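Local coordinates for virulence associated protein VapB (Rhodococcus equi, PDB 4CV7) that is of unknown molecular function but, as a plasmid-encoded virulence-associated protein, folds into an eight-stranded antiparallel beta-barrel of two Greek-key motifs, at residues N75-F78 with G84-G87; M29-D34 with V63-N68. One frame throughout, in Å; residues are numbered along the deposited sequence. Where two conformers were deposited one is given.

Contact 1 (N75-F78 with G84-G87); sequences NINF and GFLG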
loop_
_atom_site.group_PDB
_atom_site.type_symbol
_atom_site.label_atom_id
_atom_site.label_comp_id
_atom_site.label_asym_id
_atom_site.label_seq_id
_atom_site.Cartn_x
_atom_site.Cartn_y
_atom_site.Cartn_z
ATOM N N ASN A 75 -0.545 7.930 -2.858
ATOM C CA ASN A 75 -1.717 7.497 -2.186
ATOM C C ASN A 75 -1.903 6.000 -2.418
ATOM O O ASN A 75 -1.759 5.506 -3.526
ATOM C CB ASN A 75 -2.924 8.225 -2.740
ATOM C CG ASN A 75 -4.122 7.898 -1.991
ATOM O OD1 ASN A 75 -4.961 7.096 -2.404
ATOM N ND2 ASN A 75 -4.222 8.486 -0.903
ATOM N N ILE A 76 -2.197 5.282 -1.330
ATOM C CA ILE A 76 -2.507 3.826 -1.429
ATOM C C ILE A 76 -3.821 3.603 -0.727
ATOM O O ILE A 76 -3.952 3.882 0.460
ATOM C CB ILE A 76 -1.439 2.929 -0.784
ATOM C CG1 ILE A 76 -0.075 3.190 -1.428
ATOM C CG2 ILE A 76 -1.815 1.519 -0.995
ATOM C CD1 ILE A 76 1.094 2.629 -0.596
ATOM N N ASN A 77 -4.797 3.049 -1.464
ATOM C CA ASN A 77 -6.115 2.674 -0.867
ATOM C C ASN A 77 -6.201 1.173 -0.741
ATOM O O ASN A 77 -5.771 0.455 -1.662
ATOM C CB ASN A 77 -7.225 3.161 -1.789
ATOM C CG ASN A 77 -7.336 4.671 -1.837
ATOM O OD1 ASN A 77 -7.036 5.374 -0.894
ATOM N ND2 ASN A 77 -7.782 5.178 -2.991
ATOM N N PHE A 78 -6.831 0.746 0.351
ATOM C CA PHE A 78 -7.036 -0.684 0.594
ATOM C C PHE A 78 -8.474 -1.045 0.553
ATOM O O PHE A 78 -9.334 -0.306 1.070
ATOM C CB PHE A 78 -6.476 -1.075 1.972
ATOM C CG PHE A 78 -5.012 -0.768 2.134
ATOM C CD1 PHE A 78 -4.086 -1.655 1.622
ATOM C CD2 PHE A 78 -4.560 0.377 2.784
ATOM C CE1 PHE A 78 -2.732 -1.399 1.749
ATOM C CE2 PHE A 78 -3.194 0.597 2.880
ATOM C CZ PHE A 78 -2.292 -0.284 2.412
ATOM N N GLY A 84 -15.220 -2.621 -0.612
ATOM C CA GLY A 84 -15.278 -1.716 0.501
ATOM C C GLY A 84 -13.977 -1.093 0.799
ATOM O O GLY A 84 -12.955 -1.822 0.893
ATOM N N PHE A 85 -13.862 0.208 0.987
ATOM C CA PHE A 85 -12.688 0.955 1.370
ATOM C C PHE A 85 -12.362 0.827 2.795
ATOM O O PHE A 85 -13.248 1.043 3.625
ATOM C CB PHE A 85 -12.935 2.419 1.051
ATOM C CG PHE A 85 -11.864 3.341 1.485
ATOM C CD1 PHE A 85 -10.685 3.442 0.745
ATOM C CD2 PHE A 85 -11.947 3.999 2.709
ATOM C CE1 PHE A 85 -9.699 4.270 1.111
ATOM C CE2 PHE A 85 -10.922 4.904 3.073
ATOM C CZ PHE A 85 -9.834 5.004 2.272
ATOM N N LEU A 86 -11.199 0.313 3.151
ATOM C CA LEU A 86 -10.822 -0.009 4.477
ATOM C C LEU A 86 -9.869 0.969 5.132
ATOM O O LEU A 86 -9.585 0.889 6.327
ATOM C CB LEU A 86 -10.174 -1.399 4.509
ATOM C CG LEU A 86 -11.096 -2.556 4.027
ATOM C CD1 LEU A 86 -10.316 -3.861 3.940
ATOM C CD2 LEU A 86 -12.328 -2.668 4.905
ATOM N N GLY A 87 -9.242 1.878 4.369
ATOM C CA GLY A 87 -8.261 2.817 4.842
ATOM C C GLY A 87 -7.279 3.119 3.751
ATOM O O GLY A 87 -7.349 2.596 2.666
#

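Contact 2 (M29-D34 with V63-N68); sequences MVFDGD and VSFQYN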
loop_
_atom_site.group_PDB
_atom_site.type_symbol
_atom_site.label_atom_id
_atom_site.label_comp_id
_atom_site.label_asym_id
_atom_site.label_seq_id
_atom_site.Cartn_x
_atom_site.Cartn_y
_atom_site.Cartn_z
ATOM N N MET A 29 2.509 -5.379 11.858
ATOM C CA MET A 29 1.882 -6.052 10.769
ATOM C C MET A 29 2.548 -5.649 9.439
ATOM O O MET A 29 3.045 -4.553 9.305
ATOM C CB MET A 29 0.415 -5.639 10.689
ATOM C CG MET A 29 -0.513 -6.755 10.435
ATOM S SD MET A 29 -0.473 -8.178 11.569
ATOM C CE MET A 29 -1.320 -7.474 13.007
ATOM N N VAL A 30 2.489 -6.499 8.449
ATOM C CA VAL A 30 3.149 -6.266 7.225
ATOM C C VAL A 30 2.173 -6.485 6.033
ATOM O O VAL A 30 1.496 -7.504 5.999
ATOM C CB VAL A 30 4.376 -7.218 7.030
ATOM C CG1 VAL A 30 4.980 -6.978 5.709
ATOM C CG2 VAL A 30 5.352 -7.104 8.201
ATOM N N PHE A 31 2.115 -5.497 5.120
ATOM C CA PHE A 31 1.323 -5.604 3.867
ATOM C C PHE A 31 2.280 -6.105 2.785
ATOM O O PHE A 31 3.283 -5.440 2.539
ATOM C CB PHE A 31 0.717 -4.310 3.531
ATOM C CG PHE A 31 -0.121 -4.343 2.269
ATOM C CD1 PHE A 31 -1.345 -4.950 2.276
ATOM C CD2 PHE A 31 0.349 -3.827 1.061
ATOM C CE1 PHE A 31 -2.124 -5.003 1.098
ATOM C CE2 PHE A 31 -0.474 -3.848 -0.081
ATOM C CZ PHE A 31 -1.632 -4.505 -0.056
ATOM N N ASP A 32 1.844 -7.146 2.094
ATOM C CA ASP A 32 2.512 -7.666 0.880
ATOM C C ASP A 32 1.565 -7.462 -0.276
ATOM O O ASP A 32 0.517 -8.169 -0.314
ATOM C CB ASP A 32 2.805 -9.163 1.066
ATOM C CG ASP A 32 3.664 -9.827 -0.041
ATOM O OD1 ASP A 32 3.892 -9.340 -1.137
ATOM O OD2 ASP A 32 4.172 -10.933 0.197
ATOM N N GLY A 33 1.932 -6.610 -1.203
ATOM C CA GLY A 33 1.036 -6.396 -2.363
ATOM C C GLY A 33 1.706 -6.498 -3.702
ATOM O O GLY A 33 2.874 -6.210 -3.862
ATOM N N ASP A 34 0.937 -7.040 -4.645
ATOM C CA ASP A 34 1.414 -7.316 -5.975
ATOM C C ASP A 34 0.508 -6.556 -6.945
ATOM O O ASP A 34 -0.650 -6.917 -7.024
ATOM C CB ASP A 34 1.320 -8.814 -6.238
ATOM C CG ASP A 34 2.242 -9.587 -5.336
ATOM O OD1 ASP A 34 3.436 -9.624 -5.587
ATOM O OD2 ASP A 34 1.731 -10.301 -4.505
ATOM N N VAL A 63 -8.005 -7.356 0.662
ATOM C CA VAL A 63 -7.615 -8.250 -0.424
ATOM C C VAL A 63 -6.995 -7.590 -1.601
ATOM O O VAL A 63 -6.381 -8.255 -2.462
ATOM C CB VAL A 63 -8.781 -9.207 -0.865
ATOM C CG1 VAL A 63 -9.337 -10.015 0.306
ATOM C CG2 VAL A 63 -9.887 -8.432 -1.622
ATOM N N SER A 64 -7.223 -6.306 -1.737
ATOM C CA SER A 64 -6.718 -5.555 -2.939
ATOM C C SER A 64 -6.341 -4.190 -2.529
ATOM O O SER A 64 -6.624 -3.697 -1.449
ATOM C CB SER A 64 -7.712 -5.535 -4.034
ATOM O OG SER A 64 -8.762 -4.642 -3.739
ATOM N N PHE A 65 -5.586 -3.543 -3.421
ATOM C CA PHE A 65 -5.114 -2.165 -3.193
ATOM C C PHE A 65 -4.988 -1.464 -4.534
ATOM O O PHE A 65 -4.791 -2.095 -5.551
ATOM C CB PHE A 65 -3.844 -2.096 -2.337
ATOM C CG PHE A 65 -2.590 -2.518 -3.034
ATOM C CD1 PHE A 65 -2.409 -3.805 -3.547
ATOM C CD2 PHE A 65 -1.578 -1.589 -3.350
ATOM C CE1 PHE A 65 -1.236 -4.160 -4.231
ATOM C CE2 PHE A 65 -0.434 -1.957 -4.033
ATOM C CZ PHE A 65 -0.286 -3.238 -4.466
ATOM N N GLN A 66 -5.045 -0.118 -4.452
ATOM C CA GLN A 66 -4.785 0.708 -5.590
ATOM C C GLN A 66 -3.924 1.846 -5.187
ATOM O O GLN A 66 -4.041 2.333 -4.075
ATOM C CB GLN A 66 -6.078 1.282 -6.217
ATOM C CG GLN A 66 -6.996 0.200 -6.752
ATOM C CD GLN A 66 -8.390 0.725 -7.174
ATOM O OE1 GLN A 66 -8.525 1.894 -7.269
ATOM N NE2 GLN A 66 -9.417 -0.056 -6.924
ATOM N N TYR A 67 -3.035 2.247 -6.051
ATOM C CA TYR A 67 -2.147 3.399 -5.767
ATOM C C TYR A 67 -2.268 4.481 -6.817
ATOM O O TYR A 67 -2.624 4.187 -7.971
ATOM C CB TYR A 67 -0.686 2.887 -5.584
ATOM C CG TYR A 67 -0.042 2.387 -6.848
ATOM C CD1 TYR A 67 0.440 3.341 -7.839
ATOM C CD2 TYR A 67 0.008 1.052 -7.184
ATOM C CE1 TYR A 67 1.029 2.903 -8.987
ATOM C CE2 TYR A 67 0.667 0.624 -8.288
ATOM C CZ TYR A 67 1.127 1.509 -9.163
ATOM O OH TYR A 67 1.733 1.159 -10.354
ATOM N N ASN A 68 -1.920 5.699 -6.444
ATOM C CA ASN A 68 -2.009 6.855 -7.351
ATOM C C ASN A 68 -0.907 7.753 -6.947
ATOM O O ASN A 68 -0.827 8.222 -5.772
ATOM C CB ASN A 68 -3.414 7.541 -7.195
ATOM C CG ASN A 68 -3.573 8.765 -8.119
ATOM O OD1 ASN A 68 -2.781 9.731 -8.049
ATOM N ND2 ASN A 68 -4.666 8.815 -8.887
#

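Contact 1 (N75-F78 with G84-G87)
The F85 ring meets N77 at its edge, with N77 CB lying in the ring plane 4.0 Å from F85 CE1, while one face is covered by the backbone of its own strand: G87 N lies 3.6 Å above the centre of the F85 ring. F78 meets G87 edge-on, its CD2 3.6 Å from G87 O. These residues belong to a beta hairpin of the barrel, strands 74-79 and 85-91. The two short segments run only roughly antiparallel, at 125°, and two backbone bonds tie them together: F78 N to G87 O at 3.0 Å and L86 N to F78 O at 2.9 Å, the second almost straight at the hydrogen. Between these bonds the second strand is bent, for L86 leaves the extended conformation (psi -14°) and G87 takes up a backbone shape suited to glycine.

F85 has CG anti to the backbone N, beside its carbonyl carbon, which brings the ring back over G87 and next to N77. L86 stands on helix 55-61, touching L58 and D61. F78 turns its ring into the barrel, where it packs edge-to-face with F31 and also meets W107. The carbonyl of F78 has a further, weaker neighbour besides L86 N: F85 CA points a C-H at F78 O from 3.6 Å.

Contact 2 (M29-D34 with V63-N68)
F31 and F65 form a T-shaped pair inside the barrel, the edge of F31 directed at the face of F65, with ring centroids 5.1 Å apart and planes 78° apart. The second segment enters this contact from a classic beta bulge: V63 and S64 both face F79, and their side chains start out away from strand 29-34. F65 then turns its side chain to the interior and makes all the close atom contacts of 63-68 with the first strand. Its CG lies between the backbone N and the carbonyl carbon (chi1 74°), a crowded position that turns one face of the ring to F31, with G33 on the same side, beyond the CE1 end. In F31, CG anti to its own backbone N extends the ring inward, so that its CE2-CZ edge meets F65. F31 CE2 hangs 3.8 Å above the centre of the F65 ring, and F31 CZ closes to 3.6 Å from F65 CD1.

The far end of the F65 ring lies against the backbone of the first strand. F65 CE1 is 3.7 Å from G33 CA, a close approach possible because G33 has no side chain, and D34 N lies at the ring edge, 3.6 Å from F65 CE1. The D34 side chain heads the other way, where OD1 bonds to Y18 OH and forms a salt bridge with K20, and the side chain comes within about 4 Å of a bound cobalt(II) ion.

The short segments cross at -72°, their axes 7.8 Å apart at the nearest point, and in the sheet strand 100-108 lies between the two strands. Strand 18-25 borders 29-37 on its other side and lends F21 edge-to-face to F65, while I76 and F78 of strand 74-79 also pack on F65.

How the contacts relate
Both segments of contact 2 precede those of contact 1 along the chain, and the centres of the two contacts are 9 Å apart. They meet where strands 64-68 and 74-79, consecutive in sequence, run side by side in the barrel wall: N77 N lies 2.8 Å from Q66 O and N75 O 2.9 Å from N68 N, probable hydrogen bonds, and N77 O packs 3.3 Å from F65 CB. Contact 1 carries the sheet on to 85-91, whereas contact 2 reaches through the interior to 29-37. Strand 100-108 sits between 29-37 and 64-68, and 85-91 pairs with the earlier strand 42-52, a non-sequential order that fits the Greek-key barrel of this protein.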